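Long-range contacts in dipicolinate synthase subunit B (Bacillus halodurans, PDB 3LQK), which probably serves, as a flavoprotein-family subunit of dipicolinate synthase, in making dipicolinic acid, the calcium-binding compound of bacterial endospores: residues Gly13-Ser17 / Pro94-Ser99; Leu25-Glu29 / Lys62-Thr67; Thr43-Gln47 / Pro70-Ser74; Lys124-Ile130 / Asn151-Phe157. All blocks are in the same frame, centred on the assembly; numbering follows the deposited sequence.

Interaction 1 (Gly13-Ser17 / Pro94-Ser99); sequences GLTGS and PMTGNS. With PO4 (phosphate ion), chain B.
Thr-15 meets Pro-94, Thr-96 and Ser-99 at the carboxyl ends of two neighbouring parallel strands of the Rossmann-like sheet, where the loop after strand 9-13 faces the start of helix 97-104. Its OG1 lies between its own backbone N and carbonyl carbon (chi1 69°), which turns the hydroxyl into the other segment. There Thr-15 OG1 donates to Pro-94 O at 2.6 Å and accepts from Thr-96 N at 3.1 Å. A cis peptide bond precedes Pro-94, whose O is gripped again by Thr-15 N. The methyl branch, Thr-15 CG2, lies beside the backbone N and packs against Ser-99 OG at 3.3 Å. Thr-96 is the N-cap: its OG1 accepts from Ser-99 N along a nearly straight line (168°), while Thr-96 CG2 lies 3.4 Å from Gly-16 CA, where any side chain on Gly-16 would collide with it. A phosphate ion, probably from the crystallisation liquor, sits over this helix start. Gly-16 N hydrogen-bonds to phosphate O3, and the helix end would add to the attraction; the place is consistent with a phosphate pocket for flavin, as in relatives. Phosphate O4 is shared by two donors, Asn-98 ND2 at 2.9 Å and Ser-99 OG at 2.8 Å.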
# COMPACT_ATOMS: atom_id res chain seq x y z
N GLY A 13 5.89 10.47 24.86
CA GLY A 13 5.99 11.48 23.82
C GLY A 13 4.70 12.18 23.48
O GLY A 13 3.62 11.58 23.38
N LEU A 14 4.84 13.47 23.28
CA LEU A 14 3.75 14.40 23.00
C LEU A 14 3.94 14.94 21.62
O LEU A 14 5.04 15.43 21.24
CB LEU A 14 3.80 15.51 24.02
CG LEU A 14 3.87 15.02 25.48
CD1 LEU A 14 4.43 16.08 26.45
CD2 LEU A 14 2.47 14.64 25.92
N THR A 15 2.89 14.86 20.83
CA THR A 15 2.97 15.50 19.52
C THR A 15 1.89 16.60 19.34
O THR A 15 0.87 16.56 20.00
CB THR A 15 2.84 14.45 18.36
OG1 THR A 15 1.51 13.92 18.32
CG2 THR A 15 3.86 13.31 18.50
N GLY A 16 2.08 17.49 18.38
CA GLY A 16 1.02 18.43 17.98
C GLY A 16 1.11 19.71 18.80
O GLY A 16 2.13 19.94 19.43
N SER A 17 0.04 20.53 18.84
CA SER A 17 0.05 21.81 19.60
C SER A 17 0.19 21.64 21.15
O SER A 17 -0.49 20.80 21.77
CB SER A 17 -1.21 22.64 19.31
OG SER A 17 -1.29 23.77 20.17
N PRO A 94 -0.85 12.95 22.79
CA PRO A 94 -1.67 12.65 21.62
C PRO A 94 -0.78 12.35 20.45
O PRO A 94 0.39 12.88 20.39
CB PRO A 94 -2.49 13.96 21.40
CG PRO A 94 -1.69 15.00 22.00
CD PRO A 94 -0.92 14.39 23.14
N MSE A 95 -1.27 11.47 19.55
CA MSE A 95 -0.57 11.28 18.26
C MSE A 95 -1.39 11.91 17.15
O MSE A 95 -2.48 11.41 16.80
CB MSE A 95 -0.28 9.80 17.96
CG MSE A 95 0.60 9.58 16.70
SE MSE A 95 0.98 7.69 16.43
CE MSE A 95 -0.69 7.10 16.04
N THR A 96 -0.84 12.99 16.59
CA THR A 96 -1.53 13.76 15.58
C THR A 96 -1.57 13.00 14.23
O THR A 96 -0.92 12.01 14.05
CB THR A 96 -0.82 15.10 15.29
OG1 THR A 96 0.53 14.83 14.80
CG2 THR A 96 -0.81 15.99 16.49
N GLY A 97 -2.33 13.52 13.28
CA GLY A 97 -2.42 12.93 11.98
C GLY A 97 -1.09 12.93 11.27
O GLY A 97 -0.71 11.95 10.67
N ASN A 98 -0.35 14.04 11.38
CA ASN A 98 0.96 14.14 10.77
C ASN A 98 1.91 13.12 11.37
O ASN A 98 2.56 12.38 10.65
CB ASN A 98 1.54 15.53 11.03
CG ASN A 98 2.82 15.74 10.29
OD1 ASN A 98 2.89 15.58 9.04
ND2 ASN A 98 3.87 16.01 11.03
N SER A 99 1.98 13.02 12.70
CA SER A 99 2.82 12.02 13.36
C SER A 99 2.40 10.59 13.03
O SER A 99 3.24 9.71 12.88
CB SER A 99 2.87 12.25 14.87
OG SER A 99 3.75 13.37 15.16
P PO4 B . 3.23 17.16 14.50
O1 PO4 B . 1.85 17.77 14.37
O2 PO4 B . 4.29 18.00 13.80
O3 PO4 B . 3.68 17.05 15.95
O4 PO4 B . 3.24 15.79 13.87

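Interaction 2 (Leu25-Glu29 / Lys62-Thr67); sequences LPQME and KIKQIT
Helices 25-33 and 58-66 lie side by side over strand 37-41 in the Rossmann-like fold, and Leu-25, Met-28 and Glu-29 meet Ile-63 and Ile-66 along their shared seam. The short helical segments run nearly parallel, 14° apart, with axes 10.0 Å from each other. Leu-25 splits its branches: CD1 touches Lys-62 CB, whereas Leu-25 CD2 comes to 3.7 Å from Ile-63 CG1, the two side chains crossing at about a right angle. Ile-66 gives up the most surface. Its CD1 rests 3.5 Å from Leu-25 O, and its CG2, anti to the backbone N, lies 3.7 Å from Glu-29 CA and 3.9 Å from Met-28 CG. Selenomethionine Met-28 extends from the helix and bends only at chi3 (-66°); its SE packs against Ile-63 CG2 and Thr-67 CG2, each 4.2 Å away. Polar groups keep to the margin. The Glu-29 chain bends at chi2 (72°), bringing OE1 over Ile-66, and one water donates to both Glu-29 OE1 and Ile-66 O, the only polar bridge across the seam. Thr-67 OG1 is instead bonded to Val-38 O. No direct hydrogen bond joins the segments, and the whole is an apolar helix-helix layer typical of one flank of an alpha/beta sandwich.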
# COMPACT_ATOMS: atom_id res chain seq x y z
N LEU A 25 -1.41 15.10 30.27
CA LEU A 25 -0.49 15.27 31.43
C LEU A 25 -1.01 14.61 32.72
O LEU A 25 -0.23 14.05 33.47
CB LEU A 25 -0.17 16.75 31.69
CG LEU A 25 0.72 17.36 30.57
CD1 LEU A 25 0.97 18.85 30.78
CD2 LEU A 25 2.02 16.58 30.44
N PRO A 26 -2.34 14.65 32.95
CA PRO A 26 -2.86 13.91 34.10
C PRO A 26 -2.58 12.40 33.99
O PRO A 26 -2.44 11.70 35.04
CB PRO A 26 -4.37 14.20 34.05
CG PRO A 26 -4.47 15.54 33.31
CD PRO A 26 -3.36 15.47 32.30
N GLN A 27 -2.48 11.88 32.76
CA GLN A 27 -2.17 10.45 32.60
C GLN A 27 -0.68 10.19 32.82
O GLN A 27 -0.29 9.15 33.41
CB GLN A 27 -2.59 9.93 31.23
CG GLN A 27 -4.06 10.07 30.96
CD GLN A 27 -4.90 9.52 32.10
OE1 GLN A 27 -4.61 8.44 32.66
NE2 GLN A 27 -5.92 10.26 32.46
N MSE A 28 0.15 11.16 32.41
CA MSE A 28 1.58 11.07 32.74
C MSE A 28 1.77 11.02 34.28
O MSE A 28 2.58 10.26 34.81
CB MSE A 28 2.33 12.26 32.14
CG MSE A 28 3.81 12.15 32.28
SE MSE A 28 4.82 13.73 31.74
CE MSE A 28 4.42 13.69 29.83
N GLU A 29 1.02 11.86 34.96
CA GLU A 29 1.06 11.93 36.40
C GLU A 29 0.60 10.60 37.06
O GLU A 29 1.27 10.10 37.97
CB GLU A 29 0.27 13.15 36.89
CG GLU A 29 -0.11 13.04 38.41
CD GLU A 29 1.07 13.23 39.36
OE1 GLU A 29 2.12 13.72 38.88
OE2 GLU A 29 0.92 12.92 40.60
N LYS A 62 4.68 22.24 33.74
CA LYS A 62 3.83 21.14 34.21
C LYS A 62 4.49 19.76 34.08
O LYS A 62 4.51 18.99 35.02
CB LYS A 62 2.49 21.14 33.48
CG LYS A 62 1.64 22.43 33.72
CD LYS A 62 0.12 22.23 33.59
CE LYS A 62 -0.62 23.48 34.11
NZ LYS A 62 -2.00 23.56 33.54
N ILE A 63 5.13 19.50 32.95
CA ILE A 63 5.92 18.25 32.81
C ILE A 63 6.97 18.16 33.90
O ILE A 63 7.12 17.11 34.56
CB ILE A 63 6.56 18.16 31.39
CG1 ILE A 63 5.44 18.03 30.35
CG2 ILE A 63 7.50 16.99 31.28
CD1 ILE A 63 5.93 18.18 28.95
N LYS A 64 7.66 19.27 34.14
CA LYS A 64 8.76 19.31 35.13
C LYS A 64 8.29 19.11 36.57
O LYS A 64 9.05 18.63 37.39
CB LYS A 64 9.61 20.57 35.01
CG LYS A 64 10.58 20.46 33.78
CD LYS A 64 11.38 21.79 33.62
CE LYS A 64 12.76 21.64 32.86
NZ LYS A 64 13.91 22.33 33.65
N GLN A 65 7.02 19.40 36.83
CA GLN A 65 6.37 19.14 38.12
C GLN A 65 5.94 17.67 38.26
O GLN A 65 5.75 17.23 39.36
CB GLN A 65 5.07 19.97 38.30
CG GLN A 65 5.28 21.41 38.72
CD GLN A 65 3.99 22.30 38.55
OE1 GLN A 65 2.88 21.87 38.07
NE2 GLN A 65 4.16 23.57 38.90
N ILE A 66 5.73 16.97 37.15
CA ILE A 66 5.33 15.57 37.17
C ILE A 66 6.54 14.63 37.28
O ILE A 66 6.50 13.66 38.03
CB ILE A 66 4.45 15.24 35.92
CG1 ILE A 66 3.09 15.97 36.06
CG2 ILE A 66 4.22 13.74 35.81
CD1 ILE A 66 2.29 16.13 34.74
N THR A 67 7.60 14.91 36.52
CA THR A 67 8.75 14.03 36.45
C THR A 67 10.07 14.83 36.33
O THR A 67 10.13 15.89 35.70
CB THR A 67 8.62 13.04 35.26
OG1 THR A 67 9.80 12.26 35.18
CG2 THR A 67 8.37 13.75 33.92
O HOH W 1 4.57 13.17 40.19

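Interaction 3 (Thr43-Gln47 / Pro70-Ser74); sequences THTVQ and PIVDS
Two irregular segments come together at Thr-45 and Asp-73, their CA atoms 4.9 Å apart, without forming a strand pair. They lie at the surface of the Rossmann-like fold, past the end of strand 37-41, and Val-72 ties its segment to Pro-40 of that strand and Val-42 just after it through backbone bonds. Asp-73 carries the contact. A chi1 of 64° brings its carboxylate over the 43-47 backbone, and OD2 accepts from Val-46 N at 3.0 Å. The bond is nearly straight (N-H...OD2 159°), and the N-H arrives on the anti side of the oxygen, 19° out of the carboxylate plane. Asp-73 CB sits 3.5 Å from His-44 O, and OD2 of the aspartate also lies 3.6 Å from Thr-45 CA. The other oxygen, OD1, forms a salt bridge with Lys-77 of the following helix, whose start is capped by Ser-74 OG. Having an alanine here would probably leave Val-46 N and the Lys-77 ammonium without their carboxylate mate. Beside the polar link is a small apolar touch: the side chains of Val-46 and Ile-71 cross at about a right angle, with Val-46 CG2 4.1 Å from Ile-71 CG2.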
# COMPACT_ATOMS: atom_id res chain seq x y z
N THR A 43 8.73 17.20 20.35
CA THR A 43 9.01 17.12 18.92
C THR A 43 10.00 18.18 18.52
O THR A 43 10.61 18.10 17.45
CB THR A 43 7.76 17.26 18.04
OG1 THR A 43 7.07 18.45 18.42
CG2 THR A 43 6.81 16.02 18.18
N HIS A 44 10.19 19.17 19.39
CA HIS A 44 11.19 20.19 19.11
C HIS A 44 11.91 20.56 20.36
O HIS A 44 11.41 20.28 21.46
CB HIS A 44 10.51 21.44 18.57
CG HIS A 44 9.88 21.23 17.24
ND1 HIS A 44 10.62 21.19 16.07
CD2 HIS A 44 8.58 21.04 16.89
CE1 HIS A 44 9.79 20.97 15.06
NE2 HIS A 44 8.55 20.88 15.52
N THR A 45 13.04 21.26 20.17
CA THR A 45 13.87 21.78 21.24
C THR A 45 13.02 22.66 22.11
O THR A 45 12.23 23.43 21.63
CB THR A 45 15.06 22.62 20.71
OG1 THR A 45 15.93 21.77 19.94
CG2 THR A 45 15.86 23.20 21.86
N VAL A 46 13.22 22.52 23.41
CA VAL A 46 12.42 23.17 24.42
C VAL A 46 12.95 24.61 24.70
O VAL A 46 12.23 25.43 25.26
CB VAL A 46 12.30 22.23 25.68
CG1 VAL A 46 12.27 22.98 26.99
CG2 VAL A 46 11.08 21.31 25.51
N GLN A 47 14.15 24.92 24.23
CA GLN A 47 14.75 26.25 24.38
C GLN A 47 15.64 26.59 23.23
O GLN A 47 16.38 25.76 22.77
CB GLN A 47 15.63 26.30 25.61
CG GLN A 47 14.94 26.66 26.91
CD GLN A 47 15.94 26.70 28.03
OE1 GLN A 47 17.11 26.91 27.78
NE2 GLN A 47 15.50 26.47 29.26
N PRO A 70 15.03 14.22 32.49
CA PRO A 70 15.23 15.20 31.43
C PRO A 70 14.34 14.94 30.19
O PRO A 70 14.21 13.78 29.71
CB PRO A 70 16.70 15.03 31.07
CG PRO A 70 17.32 14.53 32.29
CD PRO A 70 16.30 13.62 32.92
N ILE A 71 13.73 16.03 29.70
CA ILE A 71 12.89 16.02 28.53
C ILE A 71 13.75 15.73 27.29
O ILE A 71 14.77 16.36 27.07
CB ILE A 71 12.22 17.40 28.39
CG1 ILE A 71 11.28 17.59 29.60
CG2 ILE A 71 11.46 17.52 27.01
CD1 ILE A 71 10.52 18.87 29.65
N VAL A 72 13.39 14.71 26.53
CA VAL A 72 14.14 14.35 25.35
C VAL A 72 13.56 15.16 24.19
O VAL A 72 12.46 14.88 23.71
CB VAL A 72 14.08 12.86 25.07
CG1 VAL A 72 14.84 12.55 23.83
CG2 VAL A 72 14.60 12.03 26.26
N ASP A 73 14.32 16.16 23.76
CA ASP A 73 13.88 17.09 22.77
C ASP A 73 14.80 17.21 21.56
O ASP A 73 14.71 18.17 20.84
CB ASP A 73 13.69 18.46 23.39
CG ASP A 73 14.99 19.07 23.93
OD1 ASP A 73 16.03 18.37 24.02
OD2 ASP A 73 14.93 20.27 24.28
N SER A 74 15.64 16.19 21.31
CA SER A 74 16.57 16.20 20.18
C SER A 74 16.83 14.75 19.78
O SER A 74 16.65 13.83 20.60
CB SER A 74 17.90 16.84 20.59
OG SER A 74 18.59 16.00 21.52

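Interaction 4 (Lys124-Ile130 / Asn151-Phe157); sequences KPVVVGI and NIYFIPF
Val-128, with CG1 anti to its carbonyl carbon (chi1 -59°), turns its other methyl, CG2, onto the Phe-154 ring, which is set at chi1 -81° and chi2 70°. The result is a CH-pi contact, with Val-128 CG2 3.4 Å from the Phe-154 ring centroid and almost exactly on its normal. The pair belongs to a beta-alpha-beta crossover in the Rossmann-like sheet: strands 126-132 and 152-159 are parallel neighbours, joined through helix 140-147. Their backbones share a regular ladder, Val-126 N to Asn-151 O, Tyr-153 N to Val-126 O, Val-128 N to Tyr-153 O and Ile-155 N to Val-128 O, all within 2.8 to 2.9 Å. Ile-130 CG1 approaches the edge of the Phe-154 ring at 4.1 Å, and helix 140-147 adds Leu-146 and Met-147 around the same side chain. Were a serine here instead of Phe-154, Val-128 CG2 would probably lose the ring face it rests on, and a gap would open beside Ile-130 CG1 and helix 140-147. On the opposite sheet face, Val-127 CG1 meets Ile-155 CG1 at 3.7 Å, and Pro-125 CB approaches Tyr-153 CE2 obliquely. Lys-150 of a neighbouring subunit makes a cation-pi contact with Tyr-153. Where the strands part, a water takes over, donating to Val-128 O and Ile-155 O and accepting from Ile-130 N, 3.0 Å away.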
# COMPACT_ATOMS: atom_id res chain seq x y z
N LYS A 124 10.16 -4.04 22.06
CA LYS A 124 9.36 -3.57 23.16
C LYS A 124 8.15 -2.73 22.63
O LYS A 124 8.16 -2.22 21.52
CB LYS A 124 10.22 -2.73 24.10
CG LYS A 124 11.40 -3.47 24.77
CD LYS A 124 10.93 -4.50 25.68
CE LYS A 124 12.07 -5.02 26.60
NZ LYS A 124 12.77 -6.15 25.90
N PRO A 125 7.09 -2.63 23.45
CA PRO A 125 5.83 -2.07 22.98
C PRO A 125 5.76 -0.59 22.84
O PRO A 125 6.31 0.18 23.68
CB PRO A 125 4.83 -2.50 24.06
CG PRO A 125 5.63 -2.65 25.30
CD PRO A 125 6.93 -3.31 24.76
N VAL A 126 5.06 -0.15 21.81
CA VAL A 126 4.71 1.26 21.67
C VAL A 126 3.21 1.35 21.74
O VAL A 126 2.52 0.59 21.03
CB VAL A 126 5.18 1.83 20.26
CG1 VAL A 126 4.71 3.31 20.03
CG2 VAL A 126 6.69 1.74 20.18
N VAL A 127 2.71 2.30 22.52
CA VAL A 127 1.28 2.51 22.75
C VAL A 127 0.96 3.89 22.25
O VAL A 127 1.59 4.85 22.67
CB VAL A 127 0.97 2.43 24.23
CG1 VAL A 127 -0.47 2.95 24.56
CG2 VAL A 127 1.23 1.00 24.75
N VAL A 128 -0.03 4.01 21.37
CA VAL A 128 -0.38 5.28 20.74
C VAL A 128 -1.81 5.69 21.08
O VAL A 128 -2.71 4.86 21.15
CB VAL A 128 -0.17 5.23 19.17
CG1 VAL A 128 1.30 4.91 18.81
CG2 VAL A 128 -1.02 4.28 18.53
N GLY A 129 -1.99 6.99 21.32
CA GLY A 129 -3.31 7.64 21.46
C GLY A 129 -3.62 8.57 20.31
O GLY A 129 -3.17 9.73 20.29
N ILE A 130 -4.35 8.09 19.32
CA ILE A 130 -4.62 8.90 18.15
C ILE A 130 -5.48 10.08 18.46
O ILE A 130 -6.26 10.07 19.36
CB ILE A 130 -5.35 8.20 16.97
CG1 ILE A 130 -6.00 6.94 17.37
CG2 ILE A 130 -4.47 8.11 15.74
CD1 ILE A 130 -7.24 7.20 17.92
N ASN A 151 4.09 -5.28 18.01
CA ASN A 151 4.56 -4.46 19.11
C ASN A 151 3.95 -3.08 19.18
O ASN A 151 4.41 -2.24 19.96
CB ASN A 151 6.09 -4.40 19.16
CG ASN A 151 6.70 -5.75 19.36
OD1 ASN A 151 6.24 -6.49 20.21
ND2 ASN A 151 7.68 -6.12 18.52
N ILE A 152 2.89 -2.82 18.44
CA ILE A 152 2.27 -1.52 18.45
C ILE A 152 0.83 -1.72 18.94
O ILE A 152 0.12 -2.57 18.45
CB ILE A 152 2.27 -0.85 17.06
CG1 ILE A 152 3.71 -0.64 16.63
CG2 ILE A 152 1.50 0.56 17.11
CD1 ILE A 152 3.99 0.08 15.28
N TYR A 153 0.40 -0.89 19.89
CA TYR A 153 -0.91 -1.01 20.52
C TYR A 153 -1.57 0.34 20.65
O TYR A 153 -0.87 1.37 20.74
CB TYR A 153 -0.81 -1.67 21.91
CG TYR A 153 -0.04 -2.99 21.89
CD1 TYR A 153 -0.67 -4.20 21.63
CD2 TYR A 153 1.33 -2.99 22.07
CE1 TYR A 153 0.09 -5.40 21.57
CE2 TYR A 153 2.07 -4.15 21.98
CZ TYR A 153 1.45 -5.34 21.79
OH TYR A 153 2.25 -6.43 21.74
N PHE A 154 -2.91 0.33 20.62
CA PHE A 154 -3.72 1.55 20.61
C PHE A 154 -4.54 1.74 21.89
O PHE A 154 -5.18 0.79 22.38
CB PHE A 154 -4.66 1.55 19.39
CG PHE A 154 -4.00 1.99 18.10
CD1 PHE A 154 -3.06 1.20 17.48
CD2 PHE A 154 -4.31 3.23 17.53
CE1 PHE A 154 -2.44 1.60 16.32
CE2 PHE A 154 -3.66 3.66 16.37
CZ PHE A 154 -2.76 2.84 15.75
N ILE A 155 -4.46 2.94 22.49
CA ILE A 155 -5.34 3.34 23.55
C ILE A 155 -6.73 3.34 22.88
O ILE A 155 -6.89 3.82 21.76
CB ILE A 155 -5.05 4.73 24.07
CG1 ILE A 155 -3.60 4.87 24.61
CG2 ILE A 155 -6.10 5.17 25.13
CD1 ILE A 155 -3.22 6.35 24.93
N PRO A 156 -7.72 2.75 23.54
CA PRO A 156 -9.01 2.63 22.92
C PRO A 156 -9.50 3.96 22.42
O PRO A 156 -9.27 5.01 23.07
CB PRO A 156 -9.90 2.12 24.09
CG PRO A 156 -9.01 1.26 24.82
CD PRO A 156 -7.63 1.93 24.76
N PHE A 157 -10.18 3.94 21.29
CA PHE A 157 -10.55 5.18 20.60
C PHE A 157 -11.97 5.09 19.93
O PHE A 157 -12.59 4.01 19.82
CB PHE A 157 -9.47 5.53 19.58
CG PHE A 157 -9.28 4.45 18.48
CD1 PHE A 157 -10.10 4.43 17.36
CD2 PHE A 157 -8.31 3.50 18.59
CE1 PHE A 157 -9.94 3.45 16.39
CE2 PHE A 157 -8.14 2.55 17.58
CZ PHE A 157 -8.97 2.52 16.51
O HOH W 2 -5.30 5.38 20.11

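Interactions 1 and 4 lie deep in the chain and reach the same sheet: Met-95 N probably bonds to Gly-129 O, and Met-95 SE packs on Val-128 CG1. Their chemistry differs, with strand ladder and apolar faces in interaction 4 and polar groups round a phosphate at the strand ends in interaction 1. Interaction 2, partly buried and nearly all apolar, covers the sheet and touches interaction 1 through Leu-14, whose CD1 meets Ile-63 CD1. Interaction 3 is a surface contact held by one carboxylate; Ile-71 links it to Ile-63 of interaction 2, and Thr-43 packs on Thr-15 of interaction 1. Interactions 3 and 4 lie on opposite sides of the chain's centre, their own centres about 22 Å apart.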